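Local structure of putative pectin lyase (Geobacillus virus E2, 7CHU) at residues N76-E79 against F80-G84; A93-N96 against A97-S100; V102-L105 against N106-G110; N65-G68 against I69-I73; L253-I256 against A257-F260. The protein is a trimeric tailspike of a thermophilic bacteriophage that probably recognises, and may cleave, polysaccharide on the surface of the host cell. All coordinates share one frame; numbering follows the deposited sequence.

Contact 1: residues N76-E79 against F80-G84; sequences NVKE and FGTKG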
loop_
_atom_site.group_PDB
_atom_site.type_symbol
_atom_site.label_atom_id
_atom_site.label_comp_id
_atom_site.label_asym_id
_atom_site.label_seq_id
_atom_site.Cartn_x
_atom_site.Cartn_y
_atom_site.Cartn_z
ATOM N N ASN A 76 21.248 24.258 10.717
ATOM C CA ASN A 76 20.213 24.596 11.684
ATOM C C ASN A 76 19.847 26.066 11.520
ATOM O O ASN A 76 20.726 26.940 11.595
ATOM C CB ASN A 76 20.712 24.306 13.107
ATOM C CG ASN A 76 19.600 24.311 14.149
ATOM O OD1 ASN A 76 18.813 25.235 14.213
ATOM N ND2 ASN A 76 19.523 23.249 14.964
ATOM N N VAL A 77 18.559 26.344 11.284
ATOM C CA VAL A 77 18.129 27.734 11.111
ATOM C C VAL A 77 18.450 28.570 12.347
ATOM O O VAL A 77 18.610 29.786 12.244
ATOM C CB VAL A 77 16.619 27.817 10.772
ATOM C CG1 VAL A 77 16.333 27.097 9.460
ATOM C CG2 VAL A 77 15.761 27.249 11.936
ATOM N N LYS A 78 18.597 27.943 13.516
ATOM C CA LYS A 78 18.947 28.724 14.704
ATOM C C LYS A 78 20.320 29.376 14.565
ATOM O O LYS A 78 20.584 30.409 15.189
ATOM C CB LYS A 78 18.912 27.835 15.950
ATOM C CG LYS A 78 18.193 28.451 17.121
ATOM C CD LYS A 78 18.504 27.728 18.422
ATOM C CE LYS A 78 18.206 28.618 19.627
ATOM N NZ LYS A 78 17.845 27.822 20.845
ATOM N N GLU A 79 21.212 28.774 13.770
ATOM C CA GLU A 79 22.501 29.386 13.480
ATOM C C GLU A 79 22.364 30.731 12.799
ATOM O O GLU A 79 23.328 31.506 12.775
ATOM C CB GLU A 79 23.342 28.500 12.564
ATOM C CG GLU A 79 23.610 27.102 13.050
ATOM C CD GLU A 79 24.197 26.241 11.933
ATOM O OE1 GLU A 79 24.891 26.825 11.055
ATOM O OE2 GLU A 79 23.940 25.004 11.920
ATOM N N PHE A 80 21.221 31.010 12.194
ATOM C CA PHE A 80 21.048 32.217 11.401
ATOM C C PHE A 80 20.126 33.216 12.077
ATOM O O PHE A 80 19.756 34.225 11.466
ATOM C CB PHE A 80 20.573 31.845 9.998
ATOM C CG PHE A 80 21.659 31.216 9.171
ATOM C CD1 PHE A 80 21.937 29.856 9.278
ATOM C CD2 PHE A 80 22.463 32.010 8.352
ATOM C CE1 PHE A 80 22.999 29.282 8.549
ATOM C CE2 PHE A 80 23.506 31.462 7.602
ATOM C CZ PHE A 80 23.785 30.092 7.704
ATOM N N GLY A 81 19.760 32.961 13.331
ATOM C CA GLY A 81 19.061 33.937 14.139
ATOM C C GLY A 81 17.563 33.762 14.294
ATOM O O GLY A 81 16.901 34.711 14.730
ATOM N N THR A 82 17.000 32.594 13.971
ATOM C CA THR A 82 15.584 32.362 14.264
ATOM C C THR A 82 15.356 32.387 15.766
ATOM O O THR A 82 16.201 31.937 16.543
ATOM C CB THR A 82 15.099 31.010 13.720
ATOM O OG1 THR A 82 15.864 29.941 14.304
ATOM C CG2 THR A 82 15.201 30.946 12.206
ATOM N N LYS A 83 14.204 32.899 16.182
ATOM C CA LYS A 83 13.791 32.776 17.579
ATOM C C LYS A 83 12.794 31.653 17.803
ATOM O O LYS A 83 12.730 31.106 18.906
ATOM C CB LYS A 83 13.187 34.092 18.075
ATOM C CG LYS A 83 14.055 35.280 17.702
ATOM C CD LYS A 83 15.418 35.230 18.429
ATOM C CE LYS A 83 15.813 36.578 19.050
ATOM N NZ LYS A 83 15.581 37.712 18.110
ATOM N N GLY A 84 11.986 31.320 16.803
ATOM C CA GLY A 84 11.081 30.195 16.940
ATOM C C GLY A 84 10.060 30.362 18.039
ATOM O O GLY A 84 9.602 29.365 18.598
#
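F80 closes a short 3-10 turn on V77, and T82 follows it and folds back over V77 and K78; the turn opens with an Asx turn at N76, in the loop between strand 75-76 and helix 91-99 at the start of the pectate lyase-like beta-helix. Two backbone bonds of the i to i+3 kind define it across the contact: F80 N to V77 O at 2.9 Å (N-H...O 157°) and the longer G81 N to K78 O at 3.3 Å. Both donors lie well above the carbonyl planes they meet, as fits the tight winding of a 3-10 turn. N76 OD1 takes K78 N at 2.8 Å on a lone pair in the carbonyl plane, while E79 OE2 receives N76 N at 3.0 Å from above its carboxylate plane. N76 ND2 hydrogen-bonds to T72 OG1 of the second subunit. Apolar packing comes from T82, whose side chain crosses that of V77 at about a right angle; V77 packs on A97 and T82 on I94 of helix 91-99. The F80 ring extends beside E79, its plane 26° from the carboxylate, and has N76 O at its edge. With chi1 at 59°, T82 turns OG1 back over the turn, 3.3 Å from K78 CA.

Contact 2: residues A93-N96 against A97-S100; sequences AIQN and AINS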
loop_
_atom_site.group_PDB
_atom_site.type_symbol
_atom_site.label_atom_id
_atom_site.label_comp_id
_atom_site.label_asym_id
_atom_site.label_seq_id
_atom_site.Cartn_x
_atom_site.Cartn_y
_atom_site.Cartn_z
ATOM N N ALA A 93 15.855 35.072 8.606
ATOM C CA ALA A 93 16.804 34.092 9.124
ATOM C C ALA A 93 16.635 32.750 8.420
ATOM O O ALA A 93 17.627 32.106 8.051
ATOM C CB ALA A 93 16.639 33.954 10.640
ATOM N N ILE A 94 15.386 32.338 8.176
ATOM C CA ILE A 94 15.146 31.071 7.488
ATOM C C ILE A 94 15.648 31.145 6.053
ATOM O O ILE A 94 16.288 30.209 5.557
ATOM C CB ILE A 94 13.647 30.689 7.545
ATOM C CG1 ILE A 94 13.216 30.348 8.977
ATOM C CG2 ILE A 94 13.341 29.508 6.603
ATOM C CD1 ILE A 94 11.684 30.317 9.164
ATOM N N GLN A 95 15.365 32.247 5.356
ATOM C CA GLN A 95 15.871 32.393 3.991
ATOM C C GLN A 95 17.398 32.371 3.964
ATOM O O GLN A 95 18.004 31.711 3.106
ATOM C CB GLN A 95 15.343 33.687 3.361
ATOM C CG GLN A 95 15.627 33.824 1.871
ATOM C CD GLN A 95 14.872 32.790 1.062
ATOM O OE1 GLN A 95 13.668 32.920 0.855
ATOM N NE2 GLN A 95 15.566 31.749 0.621
ATOM N N ASN A 96 18.037 33.076 4.904
ATOM C CA ASN A 96 19.498 33.066 4.975
ATOM C C ASN A 96 20.027 31.656 5.195
ATOM O O ASN A 96 21.015 31.253 4.569
ATOM C CB ASN A 96 19.981 34.027 6.083
ATOM C CG ASN A 96 19.869 35.485 5.659
ATOM O OD1 ASN A 96 19.650 35.759 4.490
ATOM N ND2 ASN A 96 20.059 36.415 6.590
ATOM N N ALA A 97 19.368 30.882 6.065
ATOM C CA ALA A 97 19.773 29.497 6.287
ATOM C C ALA A 97 19.702 28.690 5.004
ATOM O O ALA A 97 20.653 27.989 4.655
ATOM C CB ALA A 97 18.892 28.854 7.357
ATOM N N ILE A 98 18.562 28.751 4.304
ATOM C CA ILE A 98 18.401 28.043 3.037
ATOM C C ILE A 98 19.428 28.525 2.010
ATOM O O ILE A 98 20.040 27.720 1.297
ATOM C CB ILE A 98 16.960 28.236 2.519
ATOM C CG1 ILE A 98 15.963 27.419 3.346
ATOM C CG2 ILE A 98 16.864 27.923 1.032
ATOM C CD1 ILE A 98 14.570 27.889 3.183
ATOM N N ASN A 99 19.626 29.845 1.912
ATOM C CA ASN A 99 20.592 30.393 0.951
ATOM C C ASN A 99 22.021 29.960 1.237
ATOM O O ASN A 99 22.840 29.935 0.310
ATOM C CB ASN A 99 20.532 31.918 0.932
ATOM C CG ASN A 99 19.281 32.432 0.262
ATOM O OD1 ASN A 99 18.562 31.675 -0.391
ATOM N ND2 ASN A 99 19.007 33.719 0.425
ATOM N N SER A 100 22.330 29.587 2.483
ATOM C CA SER A 100 23.683 29.150 2.817
ATOM C C SER A 100 23.985 27.758 2.305
ATOM O O SER A 100 25.145 27.348 2.352
ATOM C CB SER A 100 23.908 29.193 4.330
ATOM O OG SER A 100 23.184 28.154 5.001
HETATM O O HOH W 1 21.142 35.230 1.985
#
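The side-chain amides of Q95 and N99, one helical turn apart, lie with their planes 25° from each other. N99 OD1 is met by Q95 NE2 at 3.2 Å from above its carbonyl plane, and the N-H...O angle of 138° marks a bent bond. N99 ND2, on the other branch, sits 3.7 Å from Q95 CG, placing the N99 amide alongside the glutamine chain. A bend at chi2 (67°) turns the Q95 amide along the helix toward N99; its OE1 accepts from T129 N, so both polar atoms of the amide are engaged. The N99 amide is also tied to N96: one water donates to N96 OD1 and accepts from N99 ND2, 3.0 Å from both. All this decorates helix 91-99, which links strands 75-76 and 113-117 at the start of the beta-helix. Its i to i+4 backbone bonds include N99 N to Q95 O at 2.7 Å. I94 and I98 face inward, onto I128 of strand 128-130, and I94 CG2 meets I98 CD1 at 4.0 Å. At the C-terminal end, S100 N still reaches N96 O, and S100 OG turns back to donate to A97 O at 2.6 Å.

Contact 3: residues V102-L105 against N106-G110; sequences VSSL and NNASG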
loop_
_atom_site.group_PDB
_atom_site.type_symbol
_atom_site.label_atom_id
_atom_site.label_comp_id
_atom_site.label_asym_id
_atom_site.label_seq_id
_atom_site.Cartn_x
_atom_site.Cartn_y
_atom_site.Cartn_z
ATOM N N VAL A 102 25.046 25.263 -0.301
ATOM C CA VAL A 102 25.796 25.325 -1.541
ATOM C C VAL A 102 25.234 24.262 -2.479
ATOM O O VAL A 102 25.380 23.067 -2.223
ATOM C CB VAL A 102 27.289 25.113 -1.270
ATOM C CG1 VAL A 102 28.070 25.164 -2.563
ATOM C CG2 VAL A 102 27.795 26.192 -0.309
ATOM N N SER A 103 24.573 24.685 -3.560
ATOM C CA SER A 103 24.037 23.700 -4.490
ATOM C C SER A 103 23.842 24.346 -5.855
ATOM O O SER A 103 24.224 25.489 -6.088
ATOM C CB SER A 103 22.727 23.100 -3.967
ATOM O OG SER A 103 22.275 22.116 -4.874
ATOM N N SER A 104 23.272 23.580 -6.776
ATOM C CA SER A 104 22.957 24.082 -8.108
ATOM C C SER A 104 21.702 23.368 -8.615
ATOM O O SER A 104 20.890 22.902 -7.805
ATOM C CB SER A 104 24.151 23.898 -9.052
ATOM O OG SER A 104 24.584 22.543 -9.076
ATOM N N LEU A 105 21.518 23.272 -9.930
ATOM C CA LEU A 105 20.251 22.791 -10.471
ATOM C C LEU A 105 20.407 21.446 -11.166
ATOM O O LEU A 105 21.515 20.934 -11.362
ATOM C CB LEU A 105 19.640 23.808 -11.438
ATOM C CG LEU A 105 19.154 25.089 -10.773
ATOM C CD1 LEU A 105 19.541 26.263 -11.641
ATOM C CD2 LEU A 105 17.665 25.043 -10.557
ATOM N N ASN A 106 19.260 20.891 -11.555
ATOM C CA ASN A 106 19.148 19.522 -12.104
ATOM C C ASN A 106 19.697 18.566 -11.031
ATOM O O ASN A 106 19.461 18.794 -9.834
ATOM C CB ASN A 106 19.830 19.448 -13.467
ATOM C CG ASN A 106 18.952 19.996 -14.621
ATOM O OD1 ASN A 106 17.722 20.128 -14.506
ATOM N ND2 ASN A 106 19.605 20.348 -15.732
ATOM N N ASN A 107 20.434 17.518 -11.417
ATOM C CA ASN A 107 20.879 16.493 -10.470
ATOM C C ASN A 107 21.701 17.090 -9.331
ATOM O O ASN A 107 21.483 16.753 -8.163
ATOM C CB ASN A 107 21.690 15.427 -11.203
ATOM C CG ASN A 107 20.826 14.310 -11.757
ATOM O OD1 ASN A 107 21.244 13.153 -11.778
ATOM N ND2 ASN A 107 19.608 14.644 -12.197
ATOM N N ALA A 108 22.658 17.979 -9.660
ATOM C CA ALA A 108 23.525 18.663 -8.689
ATOM C C ALA A 108 24.213 17.683 -7.741
ATOM O O ALA A 108 24.256 17.886 -6.526
ATOM C CB ALA A 108 22.757 19.718 -7.896
ATOM N N SER A 109 24.790 16.628 -8.321
ATOM C CA SER A 109 25.317 15.518 -7.530
ATOM C C SER A 109 26.403 15.994 -6.576
ATOM O O SER A 109 27.286 16.774 -6.944
ATOM C CB SER A 109 25.868 14.436 -8.459
ATOM O OG SER A 109 26.934 13.744 -7.856
ATOM N N GLY A 110 26.331 15.524 -5.333
ATOM C CA GLY A 110 27.346 15.843 -4.352
ATOM C C GLY A 110 27.193 17.197 -3.702
ATOM O O GLY A 110 28.137 17.670 -3.061
HETATM O O HOH W 2 23.363 18.276 -12.606
#
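S104 sets OG between its backbone N and carbonyl carbon (chi1 54°), which swings the hydroxyl toward the methyl group of A108 four residues on, with OG and CB 3.6 Å apart. S103, with OG opposite its own N, brings its hydroxyl to the same methyl, 3.9 Å from A108 CB. The methyl therefore packs against two serine side chains, but their oxygens find their hydrogen-bonding partners elsewhere: S103 OG with S133 O, and S104 OG with Q111 OE1. The chain reverses through N106 and A108, both with positive phi. No direct hydrogen bond joins the two segments. A water spans the bend instead, accepting from A108 N at 3.0 Å and donating weakly to L105 O at 3.5 Å. L105 directs its side chain out of the bend, onto P162, S163 and Q167. This is an irregular loop held largely by its surroundings, as N106 illustrates: its OD1 accepts from R168 N and its backbone O from S133 OG. At the tip, N107 addresses the third subunit, where R205 binds its OD1 and S143 binds its backbone O, so the loop takes part in the trimer interface. Within its own chain the excursion lies between helix 91-99 and strand 113-117, alongside the loops that precede strand 135-139 and strand 169-175.

Contact 4: residues N65-G68 against I69-I73; sequences NKIG and ILKTI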
loop_
_atom_site.group_PDB
_atom_site.type_symbol
_atom_site.label_atom_id
_atom_site.label_comp_id
_atom_site.label_asym_id
_atom_site.label_seq_id
_atom_site.Cartn_x
_atom_site.Cartn_y
_atom_site.Cartn_z
ATOM N N ASN A 65 37.431 20.986 15.850
ATOM C CA ASN A 65 37.323 20.087 14.701
ATOM C C ASN A 65 36.218 19.049 14.909
ATOM O O ASN A 65 35.502 18.692 13.964
ATOM C CB ASN A 65 38.662 19.393 14.421
ATOM C CG ASN A 65 39.850 20.362 14.361
ATOM O OD1 ASN A 65 39.791 21.405 13.697
ATOM N ND2 ASN A 65 40.955 19.986 15.012
ATOM N N LYS A 66 36.060 18.550 16.132
ATOM C CA LYS A 66 34.955 17.637 16.394
ATOM C C LYS A 66 33.616 18.327 16.180
ATOM O O LYS A 66 32.691 17.743 15.591
ATOM C CB LYS A 66 35.052 17.076 17.814
ATOM C CG LYS A 66 36.239 16.153 18.017
ATOM C CD LYS A 66 36.046 15.210 19.196
ATOM C CE LYS A 66 36.091 15.969 20.508
ATOM N NZ LYS A 66 36.310 15.073 21.675
ATOM N N ILE A 67 33.495 19.573 16.652
ATOM C CA ILE A 67 32.258 20.322 16.462
ATOM C C ILE A 67 31.941 20.448 14.981
ATOM O O ILE A 67 30.805 20.221 14.545
ATOM C CB ILE A 67 32.353 21.711 17.115
ATOM C CG1 ILE A 67 32.517 21.587 18.620
ATOM C CG2 ILE A 67 31.069 22.517 16.796
ATOM C CD1 ILE A 67 31.327 20.981 19.259
ATOM N N GLY A 68 32.933 20.844 14.189
ATOM C CA GLY A 68 32.689 21.051 12.773
ATOM C C GLY A 68 32.178 19.802 12.089
ATOM O O GLY A 68 31.363 19.882 11.166
ATOM N N ILE A 69 32.642 18.636 12.537
ATOM C CA ILE A 69 32.142 17.376 12.002
ATOM C C ILE A 69 30.675 17.188 12.366
ATOM O O ILE A 69 29.854 16.815 11.517
ATOM C CB ILE A 69 33.012 16.207 12.506
ATOM C CG1 ILE A 69 34.424 16.309 11.914
ATOM C CG2 ILE A 69 32.382 14.875 12.147
ATOM C CD1 ILE A 69 35.403 15.322 12.507
ATOM N N LEU A 70 30.326 17.423 13.638
ATOM C CA LEU A 70 28.937 17.288 14.070
ATOM C C LEU A 70 28.013 18.175 13.250
ATOM O O LEU A 70 26.885 17.777 12.934
ATOM C CB LEU A 70 28.828 17.628 15.560
ATOM C CG LEU A 70 29.433 16.560 16.459
ATOM C CD1 LEU A 70 29.745 17.106 17.843
ATOM C CD2 LEU A 70 28.445 15.390 16.540
ATOM N N LYS A 71 28.483 19.370 12.883
ATOM C CA LYS A 71 27.670 20.327 12.144
ATOM C C LYS A 71 27.416 19.922 10.696
ATOM O O LYS A 71 26.627 20.594 10.030
ATOM C CB LYS A 71 28.342 21.707 12.175
ATOM C CG LYS A 71 28.305 22.376 13.547
ATOM C CD LYS A 71 28.861 23.805 13.485
ATOM C CE LYS A 71 28.105 24.644 12.450
ATOM N NZ LYS A 71 28.532 26.060 12.552
ATOM N N THR A 72 28.061 18.869 10.177
ATOM C CA THR A 72 27.797 18.462 8.798
ATOM C C THR A 72 26.466 17.731 8.636
ATOM O O THR A 72 26.093 17.397 7.504
ATOM C CB THR A 72 28.922 17.568 8.254
ATOM O OG1 THR A 72 28.987 16.346 9.009
ATOM C CG2 THR A 72 30.283 18.301 8.277
ATOM N N ILE A 73 25.755 17.470 9.737
ATOM C CA ILE A 73 24.492 16.744 9.669
ATOM C C ILE A 73 23.400 17.604 9.037
ATOM O O ILE A 73 22.517 17.091 8.347
ATOM C CB ILE A 73 24.086 16.265 11.074
ATOM C CG1 ILE A 73 25.213 15.460 11.704
ATOM C CG2 ILE A 73 22.838 15.400 11.004
ATOM C CD1 ILE A 73 25.184 13.996 11.309
#
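I69 O is gripped twice by T72, the residue whose CG2 rests 3.5 Å from G68 O across the contact, close to the C-terminal end of helix 60-70. T72 OG1 reaches I69 O at 2.7 Å and T72 N reaches it at 3.0 Å. The hydroxyl lies in the carbonyl plane and is also hydrogen-bonded to N76 ND2 of the third subunit. Its position follows from chi1 of 63°, which turns OG1 back toward I69 and CG2 toward G68. Before this come regular i to i+4 bonds from I69, L70 and K71 to N65, K66 and I67, with K71 N to I67 O at 3.0 Å. Between side chains the touch is lighter. I67 CD1 and L70 CD1 stand 4.4 Å apart, and the aliphatic part of K71 passes I67, with CD 4.2 Å from CG2. I67 and L70 pack on their counterparts in the second subunit, consistent with a three-helix bundle about the trimer axis, while K66 lies on I67 of the third and sends NZ to E36 O and Q64 OE1 there. The chemistry suggests an apolar centre with polar bonds around it, and a T72 hydroxyl that bonds both the I69 carbonyl and a neighbouring subunit.

Contact 5: residues L253-I256 against A257-F260; sequences LLFI and ACHF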
loop_
_atom_site.group_PDB
_atom_site.type_symbol
_atom_site.label_atom_id
_atom_site.label_comp_id
_atom_site.label_asym_id
_atom_site.label_seq_id
_atom_site.Cartn_x
_atom_site.Cartn_y
_atom_site.Cartn_z
ATOM N N LEU A 253 3.148 11.588 -9.330
ATOM C CA LEU A 253 2.954 12.062 -7.966
ATOM C C LEU A 253 2.312 10.940 -7.154
ATOM O O LEU A 253 1.189 10.528 -7.467
ATOM C CB LEU A 253 2.048 13.291 -7.935
ATOM C CG LEU A 253 2.414 14.544 -8.757
ATOM C CD1 LEU A 253 1.265 15.540 -8.715
ATOM C CD2 LEU A 253 3.646 15.159 -8.193
ATOM N N LEU A 254 2.991 10.467 -6.110
ATOM C CA LEU A 254 2.497 9.353 -5.294
ATOM C C LEU A 254 2.164 9.864 -3.902
ATOM O O LEU A 254 3.068 10.183 -3.122
ATOM C CB LEU A 254 3.519 8.219 -5.224
ATOM C CG LEU A 254 3.355 7.136 -6.306
ATOM C CD1 LEU A 254 3.612 7.644 -7.746
ATOM C CD2 LEU A 254 4.206 5.888 -6.029
ATOM N N PHE A 255 0.872 9.944 -3.594
ATOM C CA PHE A 255 0.394 10.293 -2.264
ATOM C C PHE A 255 0.101 8.991 -1.523
ATOM O O PHE A 255 -0.736 8.202 -1.965
ATOM C CB PHE A 255 -0.865 11.165 -2.341
ATOM C CG PHE A 255 -0.670 12.484 -3.055
ATOM C CD1 PHE A 255 -0.645 12.548 -4.438
ATOM C CD2 PHE A 255 -0.545 13.660 -2.330
ATOM C CE1 PHE A 255 -0.504 13.768 -5.092
ATOM C CE2 PHE A 255 -0.381 14.887 -2.970
ATOM C CZ PHE A 255 -0.346 14.941 -4.360
ATOM N N ILE A 256 0.823 8.733 -0.436
ATOM C CA ILE A 256 0.737 7.457 0.255
ATOM C C ILE A 256 0.309 7.723 1.681
ATOM O O ILE A 256 0.946 8.509 2.391
ATOM C CB ILE A 256 2.056 6.683 0.211
ATOM C CG1 ILE A 256 2.444 6.365 -1.240
ATOM C CG2 ILE A 256 1.926 5.397 1.050
ATOM C CD1 ILE A 256 3.853 5.728 -1.366
ATOM N N ALA A 257 -0.790 7.102 2.093
ATOM C CA ALA A 257 -1.259 7.238 3.473
ATOM C C ALA A 257 -1.454 8.711 3.835
ATOM O O ALA A 257 -1.086 9.164 4.921
ATOM C CB ALA A 257 -0.281 6.556 4.449
ATOM N N CYS A 258 -2.037 9.472 2.920
ATOM C CA CYS A 258 -2.241 10.892 3.152
ATOM C C CYS A 258 -3.618 11.113 3.772
ATOM O O CYS A 258 -4.505 10.267 3.671
ATOM C CB CYS A 258 -2.086 11.652 1.841
ATOM S SG CYS A 258 -0.333 11.664 1.318
ATOM N N HIS A 259 -3.803 12.281 4.390
ATOM C CA HIS A 259 -4.998 12.563 5.197
ATOM C C HIS A 259 -5.546 13.926 4.770
ATOM O O HIS A 259 -4.944 14.952 5.093
ATOM C CB HIS A 259 -4.627 12.535 6.682
ATOM C CG HIS A 259 -5.752 12.816 7.637
ATOM N ND1 HIS A 259 -5.671 12.485 8.974
ATOM C CD2 HIS A 259 -6.948 13.434 7.481
ATOM C CE1 HIS A 259 -6.780 12.853 9.592
ATOM N NE2 HIS A 259 -7.575 13.427 8.708
ATOM N N PHE A 260 -6.677 13.937 4.048
ATOM C CA PHE A 260 -7.322 15.167 3.578
ATOM C C PHE A 260 -8.639 15.322 4.324
ATOM O O PHE A 260 -9.480 14.424 4.270
ATOM C CB PHE A 260 -7.581 15.132 2.068
ATOM C CG PHE A 260 -6.357 14.852 1.233
ATOM C CD1 PHE A 260 -5.527 15.883 0.843
ATOM C CD2 PHE A 260 -6.045 13.554 0.830
ATOM C CE1 PHE A 260 -4.376 15.629 0.072
ATOM C CE2 PHE A 260 -4.912 13.281 0.065
ATOM C CZ PHE A 260 -4.070 14.326 -0.321
#
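F255 and F260 come together across one corner of the right-handed parallel beta-helix, where strand 251-256 turns into strand 259-261. Their side chains cross at about a right angle. F260 presents the edge of its ring, with CZ 4.1 Å from F255 CD2, and approaches the F255 ring obliquely. Each ring also meets the equivalent ring of the next coil: F255 stacks with F284, and F260 lies nearly parallel to F289. Such aromatic stacking between successive coils is familiar from the interior of beta-helices. C258 lies on the inner side of the corner, against F255. Its SG lies 5.4 Å from the F255 ring centroid and 85° off the ring normal, a sulfur-aromatic contact at the edge rather than over a face. L225 and C287 enclose it further. The corner itself is made by A257, whose left-handed backbone conformation (phi 56°) turns the chain so that the alternation of the strand is broken: I256 points outward, and so does the methyl of A257, I256 CG2 being 4.2 Å from A257 CB. On this outer side A257 packs on L254 of the second subunit, and I256 on A257 of the third. Inside, chi1 of -71° carries C258 SG back to within 3.7 Å of F255 CB.

In the fold
Along the chain the order is contact 4, contact 1, contact 2, contact 3 and contact 5, one after another, without interleaving. Contact 4 lies on helix 60-70, ahead of the beta-helix; contact 1 follows it, with centres about 17 Å apart. Contacts 1 and 2 touch, their centres about 9 Å apart, because the 76-84 turn packs on helix 91-99 at the N-terminal end of the beta-helix. Contact 3 continues directly from that helix into a surface loop. Contact 5 lies deep in the coils, about 36 Å from contact 4 between centres. Contacts 1, 3, 4 and 5 all reach neighbouring subunits, so trimer contacts run from the helical entry into the beta-helix body.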